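Local structure of protein-tyrosine-phosphatase (Shewanella sp., 2Z72) at residues I173-Y177 and N178-S182; T185-G188 and Q189-S193; G294-H297 and N298-A302; L316-N320 and N321-R325; D242-L245 and N246-F250. The protein hydrolyses the phosphate ester of phosphotyrosine in proteins, probably with the help of two bound zinc ions, as a cold-active enzyme of the calcineurin-like phosphoesterase family. All blocks are in the same frame, centred on the assembly; numbering follows the deposited sequence. Where two conformers were deposited one is given.

Interaction 1. Residues I173-Y177 and N178-S182. Unlike the reference sequence in segment 178-182: Ser182 (reference Gly).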
# COMPACT_ATOMS: atom_id res chain seq x y z
N ILE A 173 -12.88 11.65 18.66
CA ILE A 173 -13.20 12.43 17.45
C ILE A 173 -14.65 12.26 17.04
O ILE A 173 -15.20 12.92 16.11
CB ILE A 173 -12.20 12.11 16.33
CG1 ILE A 173 -10.77 12.36 16.78
CG2 ILE A 173 -12.42 12.88 15.05
CD1 ILE A 173 -9.67 11.76 15.93
N ASN A 174 -15.32 11.35 17.72
CA ASN A 174 -16.73 11.14 17.56
C ASN A 174 -17.18 10.85 16.14
O ASN A 174 -18.10 11.43 15.59
CB ASN A 174 -17.51 12.35 18.18
CG ASN A 174 -18.94 12.01 18.43
OD1 ASN A 174 -19.34 10.86 18.59
ND2 ASN A 174 -19.73 13.07 18.49
N ARG A 175 -16.49 9.89 15.54
CA ARG A 175 -16.88 9.38 14.23
C ARG A 175 -16.31 8.00 14.06
O ARG A 175 -15.26 7.69 14.67
CB ARG A 175 -16.52 10.31 13.14
CG ARG A 175 -15.06 10.49 13.01
CD ARG A 175 -14.85 11.79 12.23
NE ARG A 175 -14.95 12.98 13.07
CZ ARG A 175 -14.66 14.22 12.69
NH1 ARG A 175 -14.23 14.44 11.46
NH2 ARG A 175 -14.78 15.22 13.55
N PRO A 176 -16.99 7.22 13.25
CA PRO A 176 -16.52 5.84 13.06
C PRO A 176 -15.23 5.78 12.27
O PRO A 176 -14.82 6.73 11.57
CB PRO A 176 -17.65 5.13 12.32
CG PRO A 176 -18.37 6.21 11.63
CD PRO A 176 -18.26 7.44 12.50
N TYR A 177 -14.49 4.66 12.34
CA TYR A 177 -13.15 4.60 11.83
C TYR A 177 -13.07 4.88 10.34
O TYR A 177 -12.14 5.53 9.87
CB TYR A 177 -12.56 3.23 12.13
CG TYR A 177 -11.10 3.06 11.89
CD1 TYR A 177 -10.64 2.37 10.74
CD2 TYR A 177 -10.11 3.49 12.76
CE1 TYR A 177 -9.29 2.20 10.50
CE2 TYR A 177 -8.79 3.30 12.55
CZ TYR A 177 -8.37 2.64 11.40
OH TYR A 177 -7.07 2.39 11.14
N ASN A 178 -14.05 4.42 9.58
CA ASN A 178 -14.07 4.75 8.14
C ASN A 178 -14.12 6.23 7.91
O ASN A 178 -13.59 6.72 6.89
CB ASN A 178 -15.22 4.00 7.49
CG ASN A 178 -16.57 4.26 8.08
OD1 ASN A 178 -16.72 3.93 9.28
ND2 ASN A 178 -17.54 4.77 7.37
N LYS A 179 -14.77 6.98 8.76
CA LYS A 179 -14.88 8.44 8.60
C LYS A 179 -13.66 9.16 9.09
O LYS A 179 -13.50 10.38 8.91
CB LYS A 179 -16.17 8.90 9.25
CG LYS A 179 -17.39 8.42 8.55
CD LYS A 179 -17.52 9.02 7.15
CE LYS A 179 -18.91 8.64 6.60
NZ LYS A 179 -18.89 8.77 5.11
N LEU A 180 -12.70 8.49 9.72
CA LEU A 180 -11.40 9.07 9.99
C LEU A 180 -10.52 9.05 8.76
O LEU A 180 -9.46 9.66 8.78
CB LEU A 180 -10.74 8.34 11.16
CG LEU A 180 -11.44 8.43 12.51
CD1 LEU A 180 -10.70 7.62 13.57
CD2 LEU A 180 -11.51 9.90 12.96
N TYR A 181 -10.98 8.41 7.71
CA TYR A 181 -10.24 8.28 6.43
C TYR A 181 -11.13 8.57 5.24
O TYR A 181 -10.90 8.07 4.13
CB TYR A 181 -9.60 6.86 6.29
CG TYR A 181 -8.63 6.62 7.45
CD1 TYR A 181 -7.37 7.21 7.42
CD2 TYR A 181 -8.96 5.92 8.58
CE1 TYR A 181 -6.47 7.05 8.47
CE2 TYR A 181 -8.11 5.75 9.62
CZ TYR A 181 -6.85 6.30 9.57
OH TYR A 181 -5.98 6.12 10.62
N SER A 182 -12.17 9.36 5.46
CA SER A 182 -13.13 9.71 4.40
C SER A 182 -12.56 10.73 3.44
O SER A 182 -11.43 11.23 3.57
CB SER A 182 -14.41 10.20 5.10
OG SER A 182 -14.11 11.42 5.75
O HOH W 1 -14.82 12.88 8.99
O HOH W 2 -12.44 13.00 10.54
O HOH W 3 -5.44 4.04 12.36
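Tyr181 presents the edge of its ring to one face of Tyr177, an edge-to-face (T-shaped) pair with centroids 5.2 Å apart and planes at 60°. The leading atom is Tyr181 CE2, 3.6 Å from Tyr177 CZ and displaced toward the rim of that ring. The Tyr177 ring runs beside its own carbonyl, CG lying opposite the backbone N (chi1 -170°), and so lies where Tyr181 can reach it. Water 3 joins the two phenols, 2.6 Å from Tyr177 OH and donating to Tyr181 OH, which also bonds to Asn123. Phe116 touches both rings, so this side is buried and close-packed. Leu180 extends the apolar part: its CD2 rests 3.6 Å from Arg175 CG and against Ile173 CG2.

After the Schellman motif that ends helix 166-172, with Asn174 as its C-prime residue, the chain makes a short helix-like turn: Lys179 N donates to Pro176 O (2.8 Å) and Leu180 N to Tyr177 O (3.0 Å).

The other flank is looser and wetter. The Arg175 chain bends at chi3 (81°), bringing NE back to Ile173 O (3.1 Å), nearly in the guanidinium plane. Arg175 NH1 reaches Lys179 O through water 1 rather than directly. On the exposed side Lys179 CG merely lies alongside Pro176 CG, 3.9 Å away, and the rest of the lysine leads off.

Interaction 2. Residues T185-G188 and Q189-S193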
# COMPACT_ATOMS: atom_id res chain seq x y z
N THR A 185 -10.82 13.97 4.49
CA THR A 185 -9.58 13.87 5.18
C THR A 185 -8.40 13.88 4.21
O THR A 185 -8.50 13.38 3.07
CB THR A 185 -9.47 12.62 6.10
OG1 THR A 185 -9.31 11.46 5.31
CG2 THR A 185 -10.70 12.53 7.03
N GLU A 186 -7.26 14.40 4.64
CA GLU A 186 -6.05 14.41 3.85
C GLU A 186 -5.65 13.01 3.41
O GLU A 186 -5.40 12.75 2.21
CB GLU A 186 -4.91 15.06 4.62
CG GLU A 186 -3.61 15.23 3.85
CD GLU A 186 -3.68 16.21 2.71
OE1 GLU A 186 -2.79 16.18 1.83
OE2 GLU A 186 -4.64 16.99 2.64
N ILE A 187 -5.56 12.09 4.36
CA ILE A 187 -5.18 10.70 4.04
C ILE A 187 -6.22 10.08 3.12
O ILE A 187 -5.84 9.37 2.17
CB ILE A 187 -4.92 9.89 5.30
CG1 ILE A 187 -3.71 10.39 6.09
CG2 ILE A 187 -4.79 8.41 4.96
CD1 ILE A 187 -2.38 10.30 5.38
N GLY A 188 -7.48 10.30 3.37
CA GLY A 188 -8.50 9.74 2.53
C GLY A 188 -8.42 10.26 1.14
O GLY A 188 -8.68 9.50 0.18
N GLN A 189 -8.13 11.53 0.92
CA GLN A 189 -7.99 12.12 -0.40
C GLN A 189 -6.78 11.51 -1.11
O GLN A 189 -6.86 11.15 -2.31
CB GLN A 189 -7.82 13.64 -0.26
CG GLN A 189 -9.09 14.32 0.19
CD GLN A 189 -8.86 15.68 0.78
OE1 GLN A 189 -7.83 16.29 0.68
NE2 GLN A 189 -9.92 16.18 1.43
N TRP A 190 -5.68 11.39 -0.40
CA TRP A 190 -4.48 10.77 -0.93
C TRP A 190 -4.75 9.35 -1.36
O TRP A 190 -4.43 8.93 -2.51
CB TRP A 190 -3.42 10.84 0.11
CG TRP A 190 -2.10 10.21 -0.11
CD1 TRP A 190 -1.14 10.45 -1.04
CD2 TRP A 190 -1.53 9.20 0.75
NE1 TRP A 190 -0.03 9.66 -0.86
CE2 TRP A 190 -0.26 8.89 0.24
CE3 TRP A 190 -1.99 8.54 1.86
CZ2 TRP A 190 0.58 7.94 0.83
CZ3 TRP A 190 -1.17 7.60 2.46
CH2 TRP A 190 0.09 7.31 1.95
N LEU A 191 -5.37 8.52 -0.52
CA LEU A 191 -5.66 7.14 -0.87
C LEU A 191 -6.58 7.05 -2.06
O LEU A 191 -6.42 6.17 -2.90
CB LEU A 191 -6.27 6.41 0.32
CG LEU A 191 -5.33 6.19 1.51
CD1 LEU A 191 -6.13 5.69 2.70
CD2 LEU A 191 -4.20 5.21 1.16
N ARG A 192 -7.58 7.93 -2.18
CA ARG A 192 -8.54 7.90 -3.27
C ARG A 192 -7.93 8.29 -4.62
O ARG A 192 -8.58 8.14 -5.63
CB ARG A 192 -9.75 8.74 -2.92
CG ARG A 192 -10.69 8.01 -1.95
CD ARG A 192 -11.73 8.96 -1.38
NE ARG A 192 -12.64 8.31 -0.48
CZ ARG A 192 -12.39 8.03 0.80
NH1 ARG A 192 -13.33 7.43 1.52
NH2 ARG A 192 -11.24 8.35 1.33
N SER A 193 -6.68 8.76 -4.63
CA SER A 193 -5.95 9.03 -5.84
C SER A 193 -5.19 7.81 -6.38
O SER A 193 -4.69 7.84 -7.49
CB SER A 193 -5.02 10.22 -5.74
OG SER A 193 -3.88 9.88 -4.98
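The capped first turns of helix 186-192 hold this contact, in which Arg192 folds back onto Gly188. Thr185 is the N-cap: its OG1 accepts from Gly188 N at 2.9 Å and also bonds to the carbonyl of Ser182. Gly188 O takes two bonds from one residue, Arg192 N and Arg192 NH2, each at 3.0 Å. They arrive from opposite faces of the carbonyl plane, while the oxygen lies nearly in the guanidinium plane. Because the arginine is extended from CG to NE and turns at chi4 (81°), NH2 comes back to 3.3 Å from Gly188 CA, a close fit against a residue without a side chain. Asp233, in a salt bridge with Arg192 NH1, and the carbonyl of Tyr181, bonded to NH2, hold the guanidinium from outside.

On the buried side Ile187 divides its branches: CD1 lies 4.0 Å from Trp190 CE3, and CG2 lies 3.8 Å from Leu191 CD1. At the end of the turn Ser193 OG donates to Trp190 O (2.7 Å) in the carbonyl plane.

Ile187 and Trp190 pack on helix 122-138, Trp190 and Leu191 reach Leu145 of strand 142-145, and Leu191 and Arg192 meet Leu155 of helix 149-156.

Interaction 3. Residues G294-H297 and N298-A302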
# COMPACT_ATOMS: atom_id res chain seq x y z
N GLY A 294 9.67 -16.79 -4.76
CA GLY A 294 9.07 -17.04 -6.06
C GLY A 294 8.34 -18.36 -6.16
O GLY A 294 8.73 -19.34 -5.48
N LEU A 295 7.30 -18.35 -6.99
CA LEU A 295 6.54 -19.55 -7.36
C LEU A 295 6.51 -19.67 -8.88
O LEU A 295 6.66 -18.69 -9.64
CB LEU A 295 5.10 -19.43 -6.82
CG LEU A 295 4.99 -19.43 -5.28
CD1 LEU A 295 3.53 -19.26 -4.98
CD2 LEU A 295 5.48 -20.73 -4.72
N PHE A 296 6.33 -20.89 -9.35
CA PHE A 296 6.16 -21.15 -10.79
C PHE A 296 7.34 -20.63 -11.58
O PHE A 296 7.23 -19.82 -12.48
CB PHE A 296 4.86 -20.58 -11.32
CG PHE A 296 3.66 -21.07 -10.54
CD1 PHE A 296 2.97 -20.23 -9.70
CD2 PHE A 296 3.24 -22.37 -10.66
CE1 PHE A 296 1.87 -20.68 -9.00
CE2 PHE A 296 2.14 -22.87 -9.96
CZ PHE A 296 1.47 -22.01 -9.09
N HIS A 297 8.55 -21.12 -11.25
CA HIS A 297 9.75 -20.71 -11.94
C HIS A 297 9.86 -19.18 -11.90
O HIS A 297 10.22 -18.52 -12.89
CB HIS A 297 9.75 -21.33 -13.34
CG HIS A 297 9.72 -22.84 -13.38
ND1 HIS A 297 8.54 -23.54 -13.46
CD2 HIS A 297 10.70 -23.73 -13.27
CE1 HIS A 297 8.80 -24.85 -13.45
NE2 HIS A 297 10.10 -24.99 -13.33
N ASN A 298 9.58 -18.60 -10.74
CA ASN A 298 9.63 -17.19 -10.42
C ASN A 298 8.79 -16.30 -11.35
O ASN A 298 9.02 -15.09 -11.43
CB ASN A 298 11.06 -16.74 -10.50
CG ASN A 298 11.93 -17.22 -9.38
OD1 ASN A 298 11.51 -17.24 -8.25
ND2 ASN A 298 13.15 -17.62 -9.70
N LYS A 299 7.75 -16.87 -11.90
CA LYS A 299 6.73 -16.10 -12.62
C LYS A 299 5.79 -15.33 -11.69
O LYS A 299 5.25 -14.31 -12.12
CB LYS A 299 5.90 -17.08 -13.49
CG LYS A 299 6.76 -17.67 -14.59
CD LYS A 299 6.01 -18.71 -15.39
CE LYS A 299 6.93 -19.43 -16.34
NZ LYS A 299 6.22 -20.52 -17.09
N VAL A 300 5.62 -15.81 -10.47
CA VAL A 300 4.92 -15.08 -9.41
C VAL A 300 5.95 -14.83 -8.31
O VAL A 300 6.64 -15.76 -7.88
CB VAL A 300 3.71 -15.83 -8.84
CG1 VAL A 300 3.20 -15.16 -7.56
CG2 VAL A 300 2.54 -15.92 -9.81
N ILE A 301 6.02 -13.59 -7.86
CA ILE A 301 6.82 -13.30 -6.66
C ILE A 301 5.87 -12.80 -5.59
O ILE A 301 5.16 -11.83 -5.77
CB ILE A 301 7.95 -12.30 -6.87
CG1 ILE A 301 8.77 -12.57 -8.15
CG2 ILE A 301 8.85 -12.29 -5.64
CD1 ILE A 301 9.58 -13.85 -8.14
N ALA A 302 5.92 -13.54 -4.44
CA ALA A 302 5.12 -13.21 -3.27
C ALA A 302 5.91 -12.25 -2.41
O ALA A 302 7.04 -12.53 -1.99
CB ALA A 302 4.84 -14.49 -2.49
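Lys299 lies over the carbonyl of Phe296 as its chain leaves a tight hairpin turn. In the conformer given, it starts at CB, 3.2 Å from Phe296 O, passes CG at 3.0 Å and CD at 3.3 Å from that same oxygen, then CE moves off. Extended beyond CG, the chain carries NZ past the turn to salt bridges with Glu267 and Asp271 of helix 267-277. The backbone grips the same carbonyl: Lys299 N donates to Phe296 O (3.1 Å) from 60° above its plane, closing a type I' turn from Phe296 to Lys299.

Behind the turn Leu295 and Val300 form a hydrogen-bonded antiparallel pair. Leu295 N reaches Val300 O at 2.8 Å, and Val300 N returns to Leu295 O at 3.2 Å. Lys299 and Val300 both face Leu295, a classic beta bulge at the end of the hairpin formed by strands 293-295 and 300-302. Asn298 OD1 approaches Gly294 CA to 3.3 Å, while its ND2 bonds to Asn341.

His297 ND1 bonds to Glu267, which also meets Lys299 NZ. The carboxylates of Glu267 and Asp271 therefore probably balance the lysine charge, and Glu267 would be expected to favour a protonated His297.

Interaction 4. Residues L316-N320 and N321-R325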
# COMPACT_ATOMS: atom_id res chain seq x y z
N LEU A 316 11.58 -7.17 -2.37
CA LEU A 316 12.03 -7.61 -3.67
C LEU A 316 12.67 -6.43 -4.38
O LEU A 316 12.07 -5.35 -4.43
CB LEU A 316 10.83 -8.13 -4.48
CG LEU A 316 11.09 -8.45 -5.95
CD1 LEU A 316 12.04 -9.65 -6.07
CD2 LEU A 316 9.79 -8.71 -6.66
N LEU A 317 13.83 -6.65 -4.94
CA LEU A 317 14.53 -5.68 -5.76
C LEU A 317 14.58 -6.20 -7.18
O LEU A 317 14.98 -7.34 -7.40
CB LEU A 317 15.91 -5.43 -5.23
CG LEU A 317 16.85 -4.51 -5.99
CD1 LEU A 317 16.34 -3.12 -6.12
CD2 LEU A 317 18.24 -4.57 -5.27
N LEU A 318 14.17 -5.34 -8.12
CA LEU A 318 14.24 -5.68 -9.57
C LEU A 318 15.14 -4.68 -10.23
O LEU A 318 14.83 -3.46 -10.34
CB LEU A 318 12.84 -5.62 -10.20
CG LEU A 318 11.76 -6.44 -9.49
CD1 LEU A 318 10.98 -5.67 -8.44
CD2 LEU A 318 10.75 -7.01 -10.47
N GLU A 319 16.31 -5.11 -10.69
CA GLU A 319 17.33 -4.24 -11.21
C GLU A 319 18.30 -5.07 -12.05
O GLU A 319 18.55 -6.22 -11.65
CB GLU A 319 18.10 -3.61 -10.03
CG GLU A 319 19.06 -2.53 -10.37
CD GLU A 319 19.68 -1.80 -9.18
OE1 GLU A 319 20.20 -0.69 -9.43
OE2 GLU A 319 19.62 -2.37 -8.05
N ASN A 320 18.80 -4.51 -13.12
CA ASN A 320 19.78 -5.20 -13.95
C ASN A 320 19.35 -6.62 -14.34
O ASN A 320 20.18 -7.52 -14.44
CB ASN A 320 21.11 -5.31 -13.20
CG ASN A 320 21.72 -3.97 -12.82
OD1 ASN A 320 21.71 -3.08 -13.67
ND2 ASN A 320 22.24 -3.82 -11.60
N ASN A 321 18.08 -6.79 -14.63
CA ASN A 321 17.52 -8.05 -15.08
C ASN A 321 17.69 -9.19 -14.10
O ASN A 321 17.81 -10.36 -14.47
CB ASN A 321 18.19 -8.42 -16.40
CG ASN A 321 17.30 -7.68 -17.42
OD1 ASN A 321 17.61 -6.69 -18.07
ND2 ASN A 321 16.11 -8.32 -17.43
N ARG A 322 17.73 -8.80 -12.82
CA ARG A 322 17.75 -9.71 -11.71
C ARG A 322 16.49 -9.50 -10.84
O ARG A 322 15.98 -8.36 -10.78
CB ARG A 322 18.95 -9.56 -10.80
CG ARG A 322 20.25 -9.85 -11.55
CD ARG A 322 21.36 -10.02 -10.48
NE ARG A 322 22.64 -10.23 -11.07
CZ ARG A 322 23.43 -9.26 -11.51
NH1 ARG A 322 23.07 -7.97 -11.45
NH2 ARG A 322 24.60 -9.62 -12.03
N LEU A 323 16.12 -10.56 -10.17
CA LEU A 323 15.16 -10.51 -9.08
C LEU A 323 15.91 -10.85 -7.81
O LEU A 323 16.48 -11.95 -7.75
CB LEU A 323 14.00 -11.49 -9.28
CG LEU A 323 13.20 -11.34 -10.55
CD1 LEU A 323 12.29 -12.54 -10.74
CD2 LEU A 323 12.44 -10.05 -10.48
N ILE A 324 15.91 -9.95 -6.84
CA ILE A 324 16.72 -10.09 -5.64
C ILE A 324 15.85 -10.02 -4.41
O ILE A 324 15.03 -9.09 -4.28
CB ILE A 324 17.81 -9.02 -5.60
CG1 ILE A 324 18.74 -9.19 -6.83
CG2 ILE A 324 18.54 -9.01 -4.26
CD1 ILE A 324 19.58 -8.03 -7.21
N ARG A 325 16.02 -10.95 -3.51
CA ARG A 325 15.42 -10.96 -2.19
C ARG A 325 16.29 -10.12 -1.26
O ARG A 325 17.46 -10.41 -1.09
CB ARG A 325 15.32 -12.40 -1.71
CG ARG A 325 14.88 -12.60 -0.26
CD ARG A 325 14.88 -14.10 0.02
NE ARG A 325 14.70 -14.36 1.42
CZ ARG A 325 15.25 -15.25 2.21
NH1 ARG A 325 16.14 -16.12 1.71
NH2 ARG A 325 14.89 -15.23 3.47
O HOH W 4 21.15 -6.38 -9.80
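Glu319 O is gripped by Arg322 N and by water 4. The amide bond is 2.9 Å long, and its donor stands well above the carbonyl plane, 47° out of it. Water 4 donates to the same oxygen from 3.2 Å and accepts from Arg322 NH1 at 3.0 Å, with a weak bond from Asn320 ND2 besides. A straight run to NE followed by a twist about CD-NE (chi4 83°) puts the arginine's NH1 at this water and 3.7 Å from Asn320 CB. Its NE forms a salt bridge with Glu337, so Glu337 is a second partner of the guanidinium, in the next part of the sheet.

The bond from Arg322 N to Glu319 O closes a type I' turn from Glu319 to Arg322, the two-residue connection of a beta hairpin between strands 315-319 and 322-326. Asn320 and Asn321 occupy its corner with positive phi. Beyond it, Leu317 N and Ile324 O bond at 2.8 Å, and the return bond from Ile324 N to Leu317 O matches it in length. The short segments run at 157° to each other.

Side chains sort by face. Leu317 and Ile324 run alongside each other in the same direction, Leu317 CB lying 4.1 Å from Ile324 CB; Arg332 touches both. On the other face Leu318 CD2 presses on Leu323 CD2 at 3.5 Å, tighter than usual for two methyl groups, and Leu316 CD1 meets Leu323 CB. Leu318 goes on to touch Val203 and Tyr205 of strand 203-206, while backbone bonds tie Leu316 and Leu318 to strand 72-76.

Interaction 5. Residues D242-L245 and N246-F250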
# COMPACT_ATOMS: atom_id res chain seq x y z
N ASP A 242 -23.69 -4.70 -8.79
CA ASP A 242 -23.06 -4.45 -10.12
C ASP A 242 -22.13 -5.61 -10.43
O ASP A 242 -21.18 -5.84 -9.67
CB ASP A 242 -22.38 -3.07 -10.13
CG ASP A 242 -21.83 -2.74 -11.51
OD1 ASP A 242 -22.49 -2.04 -12.26
OD2 ASP A 242 -20.76 -3.24 -11.88
N ASP A 243 -22.36 -6.36 -11.51
CA ASP A 243 -21.56 -7.55 -11.77
C ASP A 243 -20.09 -7.25 -11.81
O ASP A 243 -19.27 -8.00 -11.28
CB ASP A 243 -22.12 -8.01 -13.12
CG ASP A 243 -21.43 -9.14 -13.83
OD1 ASP A 243 -20.99 -10.04 -13.06
OD2 ASP A 243 -21.31 -9.14 -15.07
N LEU A 244 -19.75 -6.13 -12.45
CA LEU A 244 -18.33 -5.84 -12.61
C LEU A 244 -17.70 -5.36 -11.32
O LEU A 244 -16.57 -5.80 -10.98
CB LEU A 244 -18.16 -4.81 -13.72
CG LEU A 244 -16.75 -4.32 -13.97
CD1 LEU A 244 -15.80 -5.45 -14.26
CD2 LEU A 244 -16.71 -3.35 -15.17
N LEU A 245 -18.39 -4.48 -10.60
CA LEU A 245 -17.87 -4.05 -9.31
C LEU A 245 -17.76 -5.23 -8.36
O LEU A 245 -16.82 -5.29 -7.54
CB LEU A 245 -18.72 -2.92 -8.71
CG LEU A 245 -18.72 -1.62 -9.48
CD1 LEU A 245 -19.63 -0.60 -8.81
CD2 LEU A 245 -17.32 -1.07 -9.71
N ASN A 246 -18.71 -6.14 -8.41
CA ASN A 246 -18.69 -7.31 -7.54
C ASN A 246 -17.43 -8.13 -7.76
O ASN A 246 -16.71 -8.51 -6.86
CB ASN A 246 -19.98 -8.09 -7.79
CG ASN A 246 -20.14 -9.26 -6.84
OD1 ASN A 246 -19.16 -9.98 -6.58
ND2 ASN A 246 -21.33 -9.47 -6.30
N PHE A 247 -17.12 -8.35 -9.03
CA PHE A 247 -15.83 -8.99 -9.40
C PHE A 247 -14.65 -8.25 -8.82
O PHE A 247 -13.79 -8.80 -8.17
CB PHE A 247 -15.66 -9.08 -10.92
CG PHE A 247 -14.27 -9.53 -11.28
CD1 PHE A 247 -13.43 -8.71 -12.02
CD2 PHE A 247 -13.79 -10.74 -10.86
CE1 PHE A 247 -12.15 -9.09 -12.31
CE2 PHE A 247 -12.52 -11.17 -11.17
CZ PHE A 247 -11.68 -10.34 -11.86
N LEU A 248 -14.56 -6.95 -9.10
CA LEU A 248 -13.40 -6.16 -8.73
C LEU A 248 -13.18 -6.10 -7.24
O LEU A 248 -12.02 -6.07 -6.78
CB LEU A 248 -13.49 -4.75 -9.34
CG LEU A 248 -13.31 -4.66 -10.86
CD1 LEU A 248 -13.62 -3.22 -11.32
CD2 LEU A 248 -11.89 -5.07 -11.22
N PHE A 249 -14.26 -6.01 -6.47
CA PHE A 249 -14.12 -5.77 -5.04
C PHE A 249 -14.12 -7.00 -4.18
O PHE A 249 -13.72 -6.90 -3.00
CB PHE A 249 -15.23 -4.82 -4.54
CG PHE A 249 -14.89 -3.36 -4.80
CD1 PHE A 249 -15.06 -2.75 -6.01
CD2 PHE A 249 -14.33 -2.61 -3.79
CE1 PHE A 249 -14.73 -1.41 -6.24
CE2 PHE A 249 -14.04 -1.28 -4.01
CZ PHE A 249 -14.20 -0.69 -5.23
N PHE A 250 -14.52 -8.16 -4.68
CA PHE A 250 -14.66 -9.31 -3.80
C PHE A 250 -13.79 -10.47 -4.18
O PHE A 250 -12.69 -10.31 -4.71
CB PHE A 250 -16.18 -9.60 -3.67
CG PHE A 250 -16.87 -8.38 -3.07
CD1 PHE A 250 -17.85 -7.75 -3.84
CD2 PHE A 250 -16.53 -7.86 -1.84
CE1 PHE A 250 -18.47 -6.61 -3.34
CE2 PHE A 250 -17.16 -6.72 -1.31
CZ PHE A 250 -18.12 -6.10 -2.12
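Leu245 CD2 meets Phe249 CE1, one helical turn ahead, at 4.3 Å. The ring is set with its edge to the backbone: Leu245 O lies in its plane, 3.4 Å from Phe249 CD1. That same oxygen accepts from Phe249 N at 2.9 Å, so the amide and the ring edge approach one carbonyl together. Phe249 has CG anti to its own carbonyl carbon (chi1 -82°), which sets the ring edge beside Leu245 O. Phe249 CB in turn sits over the centre of the Phe250 ring, 3.8 Å above its plane.

A second apolar pair runs beside the first. Leu244 CG and Leu248 CD1 are 4.2 Å apart, and both leucines pack on Leu227 of helix 221-231. Phe247 is directed elsewhere, to Ser211, Arg217 and Leu219.

The start of the helix is fixed by Asp242. One carboxylate oxygen, OD2, accepts from Leu245 N at 3.0 Å in a nearly straight bond (170°) on its anti lone pair, and more weakly from Leu244 N. Asp242 O then receives Asn246 N at 2.8 Å. Placed at the amino end, the negative carboxylate would be expected to interact well with the helix dipole. Asp243 forms a salt bridge with Arg217, and Asn246 ND2 bonds back to the carbonyl of Lys240 in the preceding helix.

Leu239 of helix 236-241 touches Leu245, Phe249 and Phe250. The arrangement is an aspartate N-cap on a two-turn helix, whose i to i+4 apolar pairs pack against helices 221-231 and 236-241.

How the interactions relate
From the N terminus the five contacts follow in series, each confined to a continuous stretch; none nests in or crosses another. Interaction 1 closes a turn after helix 166-172, and interaction 2 spans the next helix, 186-192, from its N-cap. They touch directly: Tyr181 CD1 packs on Ile187 CG2 at 3.8 Å, and the Arg192 guanidinium also joins the two. Interaction 5 comes later in the chain, in helix 243-249 beside helices 221-231 and 236-241, its nearest atoms about 10 Å from interaction 2. Interactions 3 and 4 close hairpins belonging to two different sheets, which meet where Ile301 CG2 packs on Leu316 CD2 at 3.8 Å. This pair lies across the chain's centre from interactions 1 and 2.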